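Long-range contacts in halogenase PltM (Pseudomonas fluorescens, PDB 6BZN), which halogenates phenolic substrates, with unusual breadth in substrate and halide, as a flavoprotein that binds FAD: residues 469-474 with 498-502; 414-418 with 513-519; 166-170 with 198-203; 42-47 with 368-373; 276-280 with 294-298. All coordinates share one frame; numbering follows the deposited sequence.

From the N terminus, the chain first passes 42-47, the end of helix 33-44 and the turn after it, which meets helix 352-374 only some 320 residues later, closing contact 4. Two short closures fall within that long loop. Contact 3 sets strand 164-170 against helix 198-203 beside the parallel FAD-domain sheet, and contact 5 lays helix 291-301 on strand 273-281 of the mixed sheet. After contact 4 the chain becomes helical: contact 2 ties helix 410-441 to the C-terminal loop, and contact 1, enclosed within it, pairs helices 465-483 and 488-502. Contacts 1 and 2 touch, through Ile499 on Val415; contacts 2 and 4 lie on opposite sides of the chain's centre.

Contact 1 (469-474 with 498-502); sequences SLFRQS and LIKEH
Helices 469-474 and 498-502 run nearly antiparallel, their axes at 165° and 10.0 Å apart at closest approach, with Leu470 and His502 nearest in backbone. His502 makes the polar link of the contact, and Leu470 packs on it. Its NE2 meets Ser469 OG at 2.9 Å in a hydrogen bond at the ring edge, while one face of the ring receives Leu470: CB lies 3.9 Å from the ring centroid, almost on the normal, a CH-pi contact. The ring's rotation is fixed from its own helix, because ND1 donates to Leu498 O at 2.9 Å with that oxygen in the ring plane. Leu498 O also takes the backbone N-H of His502, from the other face of its carbonyl. Histidine is apt because its two ring nitrogens serve one helix each. A leucine here, without ring nitrogens, would probably leave the Ser469 hydroxyl and Leu498 O each short of a partner and Leu470 CB without a ring face to pack on.

Beside the ring, Leu470 CD1 packs on Leu498 CB at 3.8 Å. Leu498 reaches across, CD1 toward Ser474 and CD2 3.6 Å from Gln473 NE2. With CG anti to the carbonyl carbon (chi1 -65°) and an extended chain, Gln473 stretches its amide to the polar border, where two waters link it to the carboxylate of Glu501. Ser474 OG donates to Leu470 O at 2.8 Å, satisfied within its own helix. Leu470 and Ile499 also pack on helix 410-441, so this is the antiparallel pairing of a helical hairpin, 465-483 with 488-502, laid against a third helix.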
# COMPACT_ATOMS: atom_id res chain seq x y z
N SER A 469 -14.07 -5.28 16.52
CA SER A 469 -13.94 -5.40 17.98
C SER A 469 -12.57 -5.98 18.38
O SER A 469 -11.90 -5.46 19.30
CB SER A 469 -15.08 -6.28 18.54
OG SER A 469 -14.86 -6.58 19.91
N LEU A 470 -12.15 -7.06 17.72
CA LEU A 470 -10.82 -7.62 17.95
C LEU A 470 -9.72 -6.60 17.67
O LEU A 470 -8.81 -6.43 18.49
CB LEU A 470 -10.59 -8.89 17.12
CG LEU A 470 -9.17 -9.47 17.10
CD1 LEU A 470 -8.71 -9.92 18.47
CD2 LEU A 470 -9.12 -10.61 16.10
N PHE A 471 -9.82 -5.91 16.53
CA PHE A 471 -8.80 -4.94 16.16
C PHE A 471 -8.71 -3.80 17.17
O PHE A 471 -7.63 -3.49 17.64
CB PHE A 471 -9.07 -4.42 14.76
CG PHE A 471 -8.03 -3.45 14.27
CD1 PHE A 471 -6.83 -3.91 13.77
CD2 PHE A 471 -8.26 -2.08 14.31
CE1 PHE A 471 -5.88 -3.04 13.29
CE2 PHE A 471 -7.30 -1.19 13.83
CZ PHE A 471 -6.12 -1.66 13.33
N ARG A 472 -9.85 -3.21 17.52
CA ARG A 472 -9.90 -2.10 18.49
C ARG A 472 -9.28 -2.51 19.84
O ARG A 472 -8.38 -1.83 20.36
CB ARG A 472 -11.37 -1.64 18.65
CG ARG A 472 -11.63 -0.47 19.58
CD ARG A 472 -13.12 -0.11 19.68
NE ARG A 472 -14.01 -1.27 19.89
CZ ARG A 472 -14.19 -1.92 21.05
NH1 ARG A 472 -13.55 -1.56 22.17
NH2 ARG A 472 -15.03 -2.95 21.09
N GLN A 473 -9.72 -3.64 20.38
CA GLN A 473 -9.22 -4.11 21.68
C GLN A 473 -7.74 -4.52 21.65
O GLN A 473 -7.00 -4.23 22.58
CB GLN A 473 -10.09 -5.24 22.21
CG GLN A 473 -11.50 -4.81 22.54
CD GLN A 473 -12.34 -5.95 23.09
OE1 GLN A 473 -13.22 -6.48 22.42
NE2 GLN A 473 -12.03 -6.36 24.30
N SER A 474 -7.32 -5.17 20.56
CA SER A 474 -5.90 -5.52 20.39
C SER A 474 -4.98 -4.30 20.31
O SER A 474 -3.90 -4.32 20.89
CB SER A 474 -5.71 -6.41 19.16
OG SER A 474 -6.45 -7.60 19.30
N LEU A 498 -7.85 -12.44 23.48
CA LEU A 498 -8.72 -11.71 22.54
C LEU A 498 -8.97 -12.50 21.25
O LEU A 498 -10.10 -12.57 20.77
CB LEU A 498 -8.14 -10.32 22.22
CG LEU A 498 -8.16 -9.31 23.38
CD1 LEU A 498 -7.40 -8.04 23.02
CD2 LEU A 498 -9.59 -9.00 23.78
N ILE A 499 -7.92 -13.10 20.69
CA ILE A 499 -8.07 -13.89 19.46
C ILE A 499 -9.03 -15.08 19.71
O ILE A 499 -9.95 -15.32 18.94
CB ILE A 499 -6.71 -14.35 18.89
CG1 ILE A 499 -5.87 -13.14 18.44
CG2 ILE A 499 -6.91 -15.31 17.72
CD1 ILE A 499 -4.40 -13.44 18.21
N LYS A 500 -8.81 -15.80 20.81
CA LYS A 500 -9.68 -16.91 21.20
C LYS A 500 -11.15 -16.49 21.37
O LYS A 500 -12.04 -17.18 20.90
CB LYS A 500 -9.14 -17.58 22.47
CG LYS A 500 -7.93 -18.44 22.17
CD LYS A 500 -6.94 -18.56 23.31
CE LYS A 500 -7.47 -19.37 24.45
NZ LYS A 500 -6.38 -19.57 25.46
N GLU A 501 -11.36 -15.35 22.00
CA GLU A 501 -12.69 -14.78 22.20
C GLU A 501 -13.44 -14.51 20.88
O GLU A 501 -14.64 -14.75 20.79
CB GLU A 501 -12.57 -13.49 23.02
CG GLU A 501 -13.90 -12.84 23.38
CD GLU A 501 -13.74 -11.46 23.98
OE1 GLU A 501 -14.76 -10.76 24.06
OE2 GLU A 501 -12.61 -11.07 24.36
N HIS A 502 -12.72 -14.01 19.88
CA HIS A 502 -13.34 -13.57 18.62
C HIS A 502 -13.30 -14.59 17.50
O HIS A 502 -13.96 -14.42 16.48
CB HIS A 502 -12.66 -12.27 18.15
CG HIS A 502 -12.98 -11.11 19.03
ND1 HIS A 502 -12.30 -10.85 20.20
CD2 HIS A 502 -13.92 -10.14 18.92
CE1 HIS A 502 -12.80 -9.76 20.76
NE2 HIS A 502 -13.79 -9.32 20.00
O HOH W 1 -12.67 -8.57 25.58
O HOH W 2 -15.36 -8.11 23.46

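Contact 2 (414-418 with 513-519); sequences NVWHR and RISNRFI
Arg418 on helix 410-441 reaches into the C-terminal loop 513-519 in a side-chain-to-backbone contact, tying the loop that follows helix 488-502 to the helical region. Its NH2 donates to Asn516 O at 2.8 Å, and NH1 bonds to Tyr511 O and, weakly, to Arg513 O at 3.1 Å. An arginine suits a loop whose carbonyls face the helix, having several N-H groups to offer in one plane. Asn414, one turn earlier, holds that plane: NE bonds to Asn414 O and NH2 to Asn414 OD1 at 2.8 Å, a side-on grip. The same amide spends its ND2 on Ile514 O at 2.9 Å, N-H...O angle 155°, with the acceptor close to the amide plane.

Arg513 O, Ile514 O and Asn516 O belong to a type I beta turn, Arg513 to Asn516, which runs on into an Asx turn where Asn516 OD1 accepts from Phe518 N. Two isoleucines sandwich the guanidinium: Ile514 lies over one face, and Ile519 CD1 over the opposite one, 3.5 Å from Arg418 NH1. A bend at chi2 (134°) brings Arg418 CD against Ile514 CD1 at 3.6 Å. Val415 CG2 touches Ile514 CG2 more loosely, at 4.1 Å. His417 donates ND1 to Asn414 O, while its NE2 shares a water with Arg517 O and Ile519 N. Arg517 NH1 bonds to Leu126 O, at the start of strand 126-131.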
# COMPACT_ATOMS: atom_id res chain seq x y z
N ASN A 414 4.49 -12.89 16.83
CA ASN A 414 3.75 -14.05 16.34
C ASN A 414 2.28 -13.95 16.72
O ASN A 414 1.40 -14.11 15.86
CB ASN A 414 4.42 -15.35 16.87
CG ASN A 414 3.72 -16.61 16.42
OD1 ASN A 414 2.95 -16.63 15.47
ND2 ASN A 414 4.00 -17.71 17.14
N VAL A 415 1.98 -13.62 17.98
CA VAL A 415 0.59 -13.47 18.39
C VAL A 415 -0.05 -12.29 17.65
O VAL A 415 -1.14 -12.41 17.07
CB VAL A 415 0.43 -13.28 19.92
CG1 VAL A 415 -1.04 -13.17 20.27
CG2 VAL A 415 1.02 -14.47 20.69
N TRP A 416 0.64 -11.15 17.65
CA TRP A 416 0.12 -9.93 17.02
C TRP A 416 -0.22 -10.09 15.53
O TRP A 416 -1.26 -9.59 15.09
CB TRP A 416 1.06 -8.73 17.23
CG TRP A 416 0.71 -7.57 16.35
CD1 TRP A 416 1.33 -7.20 15.21
CD2 TRP A 416 -0.40 -6.69 16.52
NE1 TRP A 416 0.72 -6.10 14.67
CE2 TRP A 416 -0.36 -5.77 15.45
CE3 TRP A 416 -1.42 -6.57 17.47
CZ2 TRP A 416 -1.29 -4.74 15.31
CZ3 TRP A 416 -2.34 -5.54 17.34
CH2 TRP A 416 -2.27 -4.64 16.26
N HIS A 417 0.63 -10.77 14.76
CA HIS A 417 0.43 -10.83 13.31
C HIS A 417 -0.90 -11.47 12.92
O HIS A 417 -1.44 -11.16 11.87
CB HIS A 417 1.63 -11.45 12.57
CG HIS A 417 1.47 -12.89 12.18
ND1 HIS A 417 1.61 -13.92 13.08
CD2 HIS A 417 1.26 -13.46 10.97
CE1 HIS A 417 1.46 -15.07 12.45
NE2 HIS A 417 1.26 -14.82 11.17
N ARG A 418 -1.45 -12.31 13.80
CA ARG A 418 -2.76 -12.92 13.57
C ARG A 418 -3.91 -11.93 13.63
O ARG A 418 -4.95 -12.19 13.04
CB ARG A 418 -3.00 -14.06 14.59
CG ARG A 418 -2.00 -15.20 14.44
CD ARG A 418 -1.42 -15.65 15.77
NE ARG A 418 -0.25 -16.49 15.52
CZ ARG A 418 -0.27 -17.77 15.14
NH1 ARG A 418 -1.42 -18.44 15.02
NH2 ARG A 418 0.87 -18.38 14.87
N ARG A 513 -3.94 -20.85 17.28
CA ARG A 513 -2.88 -21.86 17.41
C ARG A 513 -1.51 -21.25 17.18
O ARG A 513 -0.98 -21.28 16.07
CB ARG A 513 -3.12 -23.03 16.47
CG ARG A 513 -4.43 -23.71 16.78
CD ARG A 513 -4.44 -25.17 16.34
NE ARG A 513 -5.40 -25.95 17.12
CZ ARG A 513 -5.55 -27.27 17.04
NH1 ARG A 513 -6.46 -27.87 17.81
NH2 ARG A 513 -4.82 -28.00 16.20
N ILE A 514 -0.94 -20.73 18.27
CA ILE A 514 0.28 -19.93 18.23
C ILE A 514 1.52 -20.73 17.80
O ILE A 514 2.46 -20.18 17.23
CB ILE A 514 0.53 -19.20 19.58
CG1 ILE A 514 -0.69 -18.37 20.00
CG2 ILE A 514 1.75 -18.30 19.54
CD1 ILE A 514 -1.23 -17.44 18.93
N SER A 515 1.52 -22.04 18.07
CA SER A 515 2.64 -22.90 17.69
C SER A 515 2.74 -23.13 16.18
O SER A 515 3.81 -23.48 15.67
CB SER A 515 2.56 -24.24 18.43
OG SER A 515 1.42 -24.96 18.02
N ASN A 516 1.64 -22.95 15.46
CA ASN A 516 1.66 -22.96 14.01
C ASN A 516 2.01 -21.57 13.46
O ASN A 516 1.16 -20.69 13.37
CB ASN A 516 0.31 -23.41 13.45
CG ASN A 516 0.27 -23.40 11.93
OD1 ASN A 516 1.31 -23.42 11.26
ND2 ASN A 516 -0.94 -23.34 11.37
N ARG A 517 3.26 -21.41 13.03
CA ARG A 517 3.77 -20.13 12.53
C ARG A 517 3.54 -19.86 11.04
O ARG A 517 3.92 -18.80 10.54
CB ARG A 517 5.25 -20.05 12.86
CG ARG A 517 5.45 -19.96 14.36
CD ARG A 517 6.89 -19.87 14.80
NE ARG A 517 7.66 -21.11 14.66
CZ ARG A 517 8.51 -21.39 13.67
NH1 ARG A 517 8.69 -20.57 12.63
NH2 ARG A 517 9.19 -22.54 13.68
N PHE A 518 2.94 -20.81 10.34
CA PHE A 518 2.67 -20.73 8.92
C PHE A 518 1.21 -21.08 8.71
O PHE A 518 0.86 -22.20 8.35
CB PHE A 518 3.58 -21.70 8.15
CG PHE A 518 5.03 -21.49 8.44
CD1 PHE A 518 5.69 -20.38 7.94
CD2 PHE A 518 5.73 -22.39 9.23
CE1 PHE A 518 7.02 -20.16 8.22
CE2 PHE A 518 7.08 -22.18 9.50
CZ PHE A 518 7.72 -21.06 9.00
N ILE A 519 0.36 -20.09 8.96
CA ILE A 519 -1.09 -20.27 8.91
C ILE A 519 -1.55 -20.46 7.46
O ILE A 519 -1.35 -19.58 6.63
CB ILE A 519 -1.81 -19.07 9.54
CG1 ILE A 519 -1.48 -19.01 11.04
CG2 ILE A 519 -3.31 -19.13 9.31
CD1 ILE A 519 -1.74 -17.66 11.67
O HOH W 3 1.49 -17.33 9.69

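Contact 3 (166-170 with 198-203); sequences SISLN and PLSRQL
Gln202 NE2 donates to Ile167 O at 3.0 Å, the one direct hydrogen bond between strand 166-170 and helix 198-203. The N-H...O angle is 151°, and the donor comes in tilted from the carbonyl plane. A water completes the link: Gln202 OE1 accepts a hydrogen bond from it at 2.9 Å, and the water accepts from Ile167 N. One amide thus serves both the N-H and the C=O of a single strand residue, directly at one end and through water at the other, a pairing for which glutamine's donor and acceptor are well suited. The first torsion of Gln202 (chi1 89°) places CG between the backbone N and the carbonyl carbon, and the extended chain beyond it carries the amide across to Ile167 CB, 3.6 Å from OE1.

This strand lies at the edge of the three-stranded antiparallel sheet 164-186, and the helix follows strand 188-191 of the parallel sheet of the FAD-binding, Rossmann-like domain. Strand and helix cross at 65°. Arg201, on the same helix, contacts FAD in another structure of this protein.

Away from the amide the contact is apolar. Ile167 sends CG2 to Leu199 CD2 at 4.1 Å and CD1 to Pro198 CG at 4.2 Å, its two branches meeting different helix residues. An alanine in place of this isoleucine is likely to open a gap against Pro198 and Leu199. Leu169 CD1 meets Leu203 CD2 at 3.8 Å, at about a right angle. Ile189 and Phe336, from the parallel sheet, pack against these aliphatic groups.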
# COMPACT_ATOMS: atom_id res chain seq x y z
N SER A 166 -0.03 27.94 -10.95
CA SER A 166 -1.08 28.11 -9.94
C SER A 166 -2.29 27.26 -10.27
O SER A 166 -2.51 26.87 -11.42
CB SER A 166 -1.51 29.57 -9.87
OG SER A 166 -2.02 29.97 -11.11
N ILE A 167 -3.07 26.97 -9.24
CA ILE A 167 -4.33 26.25 -9.38
C ILE A 167 -5.40 27.10 -8.72
O ILE A 167 -5.35 27.33 -7.51
CB ILE A 167 -4.28 24.86 -8.72
CG1 ILE A 167 -3.16 24.01 -9.35
CG2 ILE A 167 -5.61 24.14 -8.87
CD1 ILE A 167 -2.81 22.75 -8.56
N SER A 168 -6.36 27.58 -9.52
CA SER A 168 -7.45 28.41 -9.00
C SER A 168 -8.71 27.57 -8.90
O SER A 168 -9.08 26.88 -9.84
CB SER A 168 -7.69 29.63 -9.90
OG SER A 168 -6.53 30.44 -9.90
N LEU A 169 -9.35 27.61 -7.74
CA LEU A 169 -10.57 26.87 -7.50
C LEU A 169 -11.71 27.87 -7.43
O LEU A 169 -11.75 28.69 -6.52
CB LEU A 169 -10.45 26.07 -6.21
CG LEU A 169 -9.31 25.04 -6.14
CD1 LEU A 169 -9.14 24.55 -4.71
CD2 LEU A 169 -9.57 23.88 -7.09
N ASN A 170 -12.61 27.83 -8.40
CA ASN A 170 -13.65 28.85 -8.55
C ASN A 170 -14.99 28.17 -8.35
O ASN A 170 -15.05 26.95 -8.31
CB ASN A 170 -13.59 29.49 -9.95
CG ASN A 170 -12.17 29.88 -10.35
OD1 ASN A 170 -11.64 29.45 -11.39
ND2 ASN A 170 -11.53 30.71 -9.53
N PRO A 198 0.39 19.39 -4.74
CA PRO A 198 0.36 20.87 -4.75
C PRO A 198 -0.98 21.45 -4.26
O PRO A 198 -1.01 22.59 -3.77
CB PRO A 198 0.60 21.21 -6.22
CG PRO A 198 -0.04 20.07 -6.94
CD PRO A 198 0.22 18.84 -6.11
N LEU A 199 -2.05 20.67 -4.39
CA LEU A 199 -3.32 21.00 -3.77
C LEU A 199 -3.23 20.87 -2.29
O LEU A 199 -3.76 21.69 -1.57
CB LEU A 199 -4.48 20.11 -4.25
CG LEU A 199 -5.13 20.52 -5.56
CD1 LEU A 199 -6.20 19.51 -5.90
CD2 LEU A 199 -5.72 21.91 -5.46
N SER A 200 -2.56 19.82 -1.81
CA SER A 200 -2.42 19.67 -0.39
C SER A 200 -1.68 20.87 0.19
O SER A 200 -2.13 21.44 1.18
CB SER A 200 -1.70 18.37 0.02
OG SER A 200 -1.50 18.34 1.42
N ARG A 201 -0.59 21.28 -0.45
CA ARG A 201 0.19 22.44 0.04
C ARG A 201 -0.67 23.70 0.04
O ARG A 201 -0.72 24.42 1.04
CB ARG A 201 1.46 22.66 -0.79
CG ARG A 201 2.49 21.54 -0.67
CD ARG A 201 3.84 21.92 -1.27
NE ARG A 201 3.72 22.35 -2.67
CZ ARG A 201 4.05 21.64 -3.76
NH1 ARG A 201 4.57 20.41 -3.69
NH2 ARG A 201 3.85 22.19 -4.96
N GLN A 202 -1.40 23.94 -1.04
CA GLN A 202 -2.14 25.21 -1.15
C GLN A 202 -3.43 25.24 -0.31
O GLN A 202 -3.91 26.32 0.06
CB GLN A 202 -2.41 25.55 -2.61
CG GLN A 202 -3.69 24.99 -3.20
CD GLN A 202 -3.84 25.33 -4.67
OE1 GLN A 202 -2.86 25.34 -5.41
NE2 GLN A 202 -5.06 25.66 -5.09
N LEU A 203 -4.00 24.07 -0.01
CA LEU A 203 -5.27 24.00 0.72
C LEU A 203 -5.12 23.95 2.22
O LEU A 203 -6.12 24.10 2.92
CB LEU A 203 -6.09 22.79 0.27
CG LEU A 203 -6.67 22.86 -1.14
CD1 LEU A 203 -7.21 21.49 -1.52
CD2 LEU A 203 -7.74 23.92 -1.23
O HOH W 4 -2.24 27.92 -6.62

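Contact 4 (42-47 with 368-373); sequences LAKSGL and VLDAAR
Apolar packing dominates, and Leu369 is its centre. Its chi1 of -67°, which sets CG opposite the carbonyl carbon, sends both methyls toward the end of helix 33-44: CD2 lies 3.4 Å from Ser45 CB, unusually tight, and 3.7 Å from Leu47 CG. Leu42 CD2 closes on Leu369 CD2 at 4.0 Å. Leu47 also meets Val368 CG1 through CD1 and Ala372 CB through CD2, the latter at 3.7 Å, where alanine's small side chain admits the leucine. Ser45 fits beside Leu369 because its hydroxyl is satisfied by Val41 O.

The polar contribution is modest. The extended chain of Arg373 brings NH2 to Ser45 O at 2.9 Å, a weak bond at 128°, with that oxygen near the guanidinium plane. Leu369 CB lies over one face of the same group.

Helix 33-44 ends in a Schellman motif: Leu47 N returns to Leu42 O at 3.1 Å, and Gly46, at phi 107°, adopts a conformation in which a CB would collide with the preceding carbonyl. The helix, on which helix 352-374 packs, is consistent with the GxGxxG strand-turn-helix of a Rossmann-type fold; Ile33 and Ala34 bind FAD in another structure, and Leu47 lies near a bound calcium ion.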
# COMPACT_ATOMS: atom_id res chain seq x y z
N LEU A 42 -12.06 7.32 -16.30
CA LEU A 42 -12.85 8.50 -16.63
C LEU A 42 -12.90 8.74 -18.15
O LEU A 42 -13.99 8.99 -18.68
CB LEU A 42 -12.32 9.73 -15.90
CG LEU A 42 -12.41 9.67 -14.38
CD1 LEU A 42 -11.84 10.94 -13.79
CD2 LEU A 42 -13.81 9.47 -13.84
N ALA A 43 -11.76 8.61 -18.83
CA ALA A 43 -11.73 8.79 -20.29
C ALA A 43 -12.58 7.71 -20.99
O ALA A 43 -13.37 8.01 -21.89
CB ALA A 43 -10.30 8.76 -20.81
N LYS A 44 -12.43 6.47 -20.55
CA LYS A 44 -13.26 5.36 -21.04
C LYS A 44 -14.76 5.67 -20.94
O LYS A 44 -15.53 5.33 -21.86
CB LYS A 44 -12.92 4.09 -20.28
CG LYS A 44 -13.87 2.91 -20.47
CD LYS A 44 -13.82 2.36 -21.88
CE LYS A 44 -14.95 1.35 -22.07
NZ LYS A 44 -14.54 0.28 -23.01
N SER A 45 -15.15 6.31 -19.84
CA SER A 45 -16.55 6.59 -19.51
C SER A 45 -17.15 7.83 -20.18
O SER A 45 -18.32 8.16 -19.92
CB SER A 45 -16.66 6.75 -17.98
OG SER A 45 -16.19 5.59 -17.33
N GLY A 46 -16.37 8.54 -21.00
CA GLY A 46 -16.86 9.67 -21.81
C GLY A 46 -16.43 11.05 -21.36
O GLY A 46 -16.96 12.06 -21.87
N LEU A 47 -15.48 11.14 -20.41
CA LEU A 47 -14.95 12.44 -19.98
C LEU A 47 -13.67 12.81 -20.74
O LEU A 47 -12.91 11.94 -21.13
CB LEU A 47 -14.67 12.47 -18.48
CG LEU A 47 -15.82 12.13 -17.52
CD1 LEU A 47 -15.47 12.51 -16.09
CD2 LEU A 47 -17.11 12.80 -17.94
N VAL A 368 -17.59 11.14 -9.77
CA VAL A 368 -17.14 12.18 -10.70
C VAL A 368 -17.97 12.11 -11.99
O VAL A 368 -18.37 13.14 -12.53
CB VAL A 368 -15.62 12.07 -10.96
CG1 VAL A 368 -15.16 12.99 -12.08
CG2 VAL A 368 -14.86 12.40 -9.68
N LEU A 369 -18.23 10.89 -12.45
CA LEU A 369 -19.08 10.68 -13.63
C LEU A 369 -20.49 11.22 -13.41
O LEU A 369 -21.04 11.88 -14.30
CB LEU A 369 -19.16 9.21 -14.02
CG LEU A 369 -17.89 8.54 -14.53
CD1 LEU A 369 -18.21 7.08 -14.81
CD2 LEU A 369 -17.35 9.23 -15.77
N ASP A 370 -21.08 10.92 -12.25
CA ASP A 370 -22.42 11.45 -11.92
C ASP A 370 -22.40 12.99 -11.89
O ASP A 370 -23.28 13.64 -12.45
CB ASP A 370 -22.94 10.89 -10.59
CG ASP A 370 -24.20 11.60 -10.10
OD1 ASP A 370 -24.06 12.58 -9.32
OD2 ASP A 370 -25.32 11.22 -10.51
N ALA A 371 -21.37 13.57 -11.26
CA ALA A 371 -21.22 15.02 -11.19
C ALA A 371 -21.13 15.65 -12.58
O ALA A 371 -21.81 16.65 -12.85
CB ALA A 371 -20.01 15.40 -10.36
N ALA A 372 -20.29 15.08 -13.43
CA ALA A 372 -20.10 15.57 -14.81
C ALA A 372 -21.36 15.43 -15.67
O ALA A 372 -21.57 16.22 -16.59
CB ALA A 372 -18.96 14.83 -15.49
N ARG A 373 -22.17 14.42 -15.39
CA ARG A 373 -23.42 14.19 -16.13
C ARG A 373 -24.57 15.05 -15.63
O ARG A 373 -25.44 15.39 -16.40
CB ARG A 373 -23.80 12.72 -16.08
CG ARG A 373 -22.90 11.91 -16.99
CD ARG A 373 -22.86 10.44 -16.65
NE ARG A 373 -21.85 9.78 -17.47
CZ ARG A 373 -21.55 8.48 -17.42
NH1 ARG A 373 -22.19 7.68 -16.57
NH2 ARG A 373 -20.62 7.97 -18.22

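Contact 5 (276-280 with 294-298); sequences IGFQF and EFRKL
Phe278 is the tightly packed part of this contact between strand 276-280 and helix 294-298. Its CE1 lies 3.6 Å from Phe295 CD1, the ring planes 33° apart and the centroids 5.8 Å, so the rings meet obliquely. Ring atom CZ reaches on to the helix backbone, 3.7 Å from Phe295 N. Held between the backbone N and the carbonyl carbon (chi1 63°), CG directs the ring along Leu298, whose CD2 rests 3.8 Å from Phe278 CB. Phenylalanine's size matters here, since the ring spans from strand to helix and touches three helix residues.

The flanks are looser. Ile276 CG2 only approaches Phe295 CE1, at 4.4 Å, and Leu298 CD1 comes to the edge of the Phe280 ring, 4.1 Å from CE1. On the polar side Glu294 bends back at chi2; its carboxylate has little to do with the strand, taking instead Lys297 NZ in a salt bridge to OE2 at 3.0 Å and the hydroxyl of Tyr285. Lys297 itself is only partly exposed, and Arg296 on the exposed side of the helix turns away.

Strand and helix cross at 80°, the helix lying over the mixed sheet. The strand runs between 256-262 and 215-223, from which Leu258 packs on Phe278 and Leu298, while Phe218 stacks on Phe278 and Trp318 of strand 313-321 meets both Phe278 and Phe295.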
# COMPACT_ATOMS: atom_id res chain seq x y z
N ILE A 276 15.17 -2.83 -1.64
CA ILE A 276 15.61 -2.86 -0.25
C ILE A 276 15.19 -1.53 0.39
O ILE A 276 15.51 -0.46 -0.13
CB ILE A 276 17.15 -3.02 -0.13
CG1 ILE A 276 17.64 -4.29 -0.84
CG2 ILE A 276 17.57 -3.00 1.34
CD1 ILE A 276 17.15 -5.63 -0.30
N GLY A 277 14.48 -1.60 1.51
CA GLY A 277 14.11 -0.40 2.27
C GLY A 277 14.24 -0.68 3.74
O GLY A 277 13.83 -1.74 4.19
N PHE A 278 14.84 0.23 4.49
CA PHE A 278 14.85 0.08 5.95
C PHE A 278 14.27 1.30 6.64
O PHE A 278 14.49 2.45 6.20
CB PHE A 278 16.21 -0.36 6.53
CG PHE A 278 17.35 0.60 6.31
CD1 PHE A 278 18.07 0.60 5.11
CD2 PHE A 278 17.78 1.41 7.34
CE1 PHE A 278 19.14 1.46 4.93
CE2 PHE A 278 18.87 2.27 7.16
CZ PHE A 278 19.55 2.28 5.96
N GLN A 279 13.49 1.03 7.68
CA GLN A 279 12.67 2.02 8.36
C GLN A 279 12.98 2.01 9.83
O GLN A 279 13.14 0.94 10.41
CB GLN A 279 11.18 1.71 8.21
CG GLN A 279 10.58 1.92 6.82
CD GLN A 279 11.22 1.08 5.73
OE1 GLN A 279 11.78 1.61 4.77
NE2 GLN A 279 11.15 -0.24 5.87
N PHE A 280 13.05 3.20 10.43
CA PHE A 280 13.18 3.32 11.88
C PHE A 280 11.98 4.03 12.51
O PHE A 280 11.47 5.00 11.98
CB PHE A 280 14.46 4.08 12.26
CG PHE A 280 15.71 3.38 11.86
CD1 PHE A 280 16.05 2.15 12.44
CD2 PHE A 280 16.58 3.93 10.93
CE1 PHE A 280 17.22 1.49 12.08
CE2 PHE A 280 17.74 3.29 10.56
CZ PHE A 280 18.06 2.06 11.14
N GLU A 294 24.47 4.42 7.53
CA GLU A 294 23.36 3.88 8.32
C GLU A 294 23.07 2.42 7.94
O GLU A 294 22.82 1.59 8.82
CB GLU A 294 22.11 4.74 8.19
CG GLU A 294 22.21 6.12 8.83
CD GLU A 294 22.29 6.09 10.36
OE1 GLU A 294 21.75 5.16 11.00
OE2 GLU A 294 22.89 7.03 10.93
N PHE A 295 23.14 2.11 6.65
CA PHE A 295 22.94 0.74 6.18
C PHE A 295 23.99 -0.20 6.79
O PHE A 295 23.64 -1.22 7.38
CB PHE A 295 22.97 0.68 4.64
CG PHE A 295 22.66 -0.68 4.07
CD1 PHE A 295 21.44 -1.31 4.35
CD2 PHE A 295 23.57 -1.34 3.24
CE1 PHE A 295 21.15 -2.56 3.83
CE2 PHE A 295 23.28 -2.59 2.71
CZ PHE A 295 22.07 -3.20 3.01
N ARG A 296 25.26 0.19 6.71
CA ARG A 296 26.33 -0.62 7.28
C ARG A 296 26.20 -0.78 8.80
O ARG A 296 26.46 -1.87 9.32
CB ARG A 296 27.72 -0.06 6.93
CG ARG A 296 28.04 -0.07 5.44
CD ARG A 296 28.12 -1.46 4.81
NE ARG A 296 27.65 -1.46 3.42
CZ ARG A 296 27.52 -2.54 2.64
NH1 ARG A 296 27.84 -3.76 3.08
NH2 ARG A 296 27.06 -2.39 1.40
N LYS A 297 25.82 0.29 9.51
CA LYS A 297 25.55 0.18 10.96
C LYS A 297 24.45 -0.83 11.27
O LYS A 297 24.57 -1.62 12.21
CB LYS A 297 25.23 1.55 11.58
CG LYS A 297 26.44 2.48 11.68
CD LYS A 297 26.19 3.71 12.55
CE LYS A 297 25.12 4.62 11.98
NZ LYS A 297 24.97 5.88 12.76
N LEU A 298 23.38 -0.80 10.47
CA LEU A 298 22.28 -1.75 10.63
C LEU A 298 22.78 -3.19 10.47
O LEU A 298 22.45 -4.06 11.28
CB LEU A 298 21.18 -1.47 9.61
CG LEU A 298 19.89 -2.28 9.77
CD1 LEU A 298 19.21 -1.91 11.07
CD2 LEU A 298 18.96 -2.06 8.59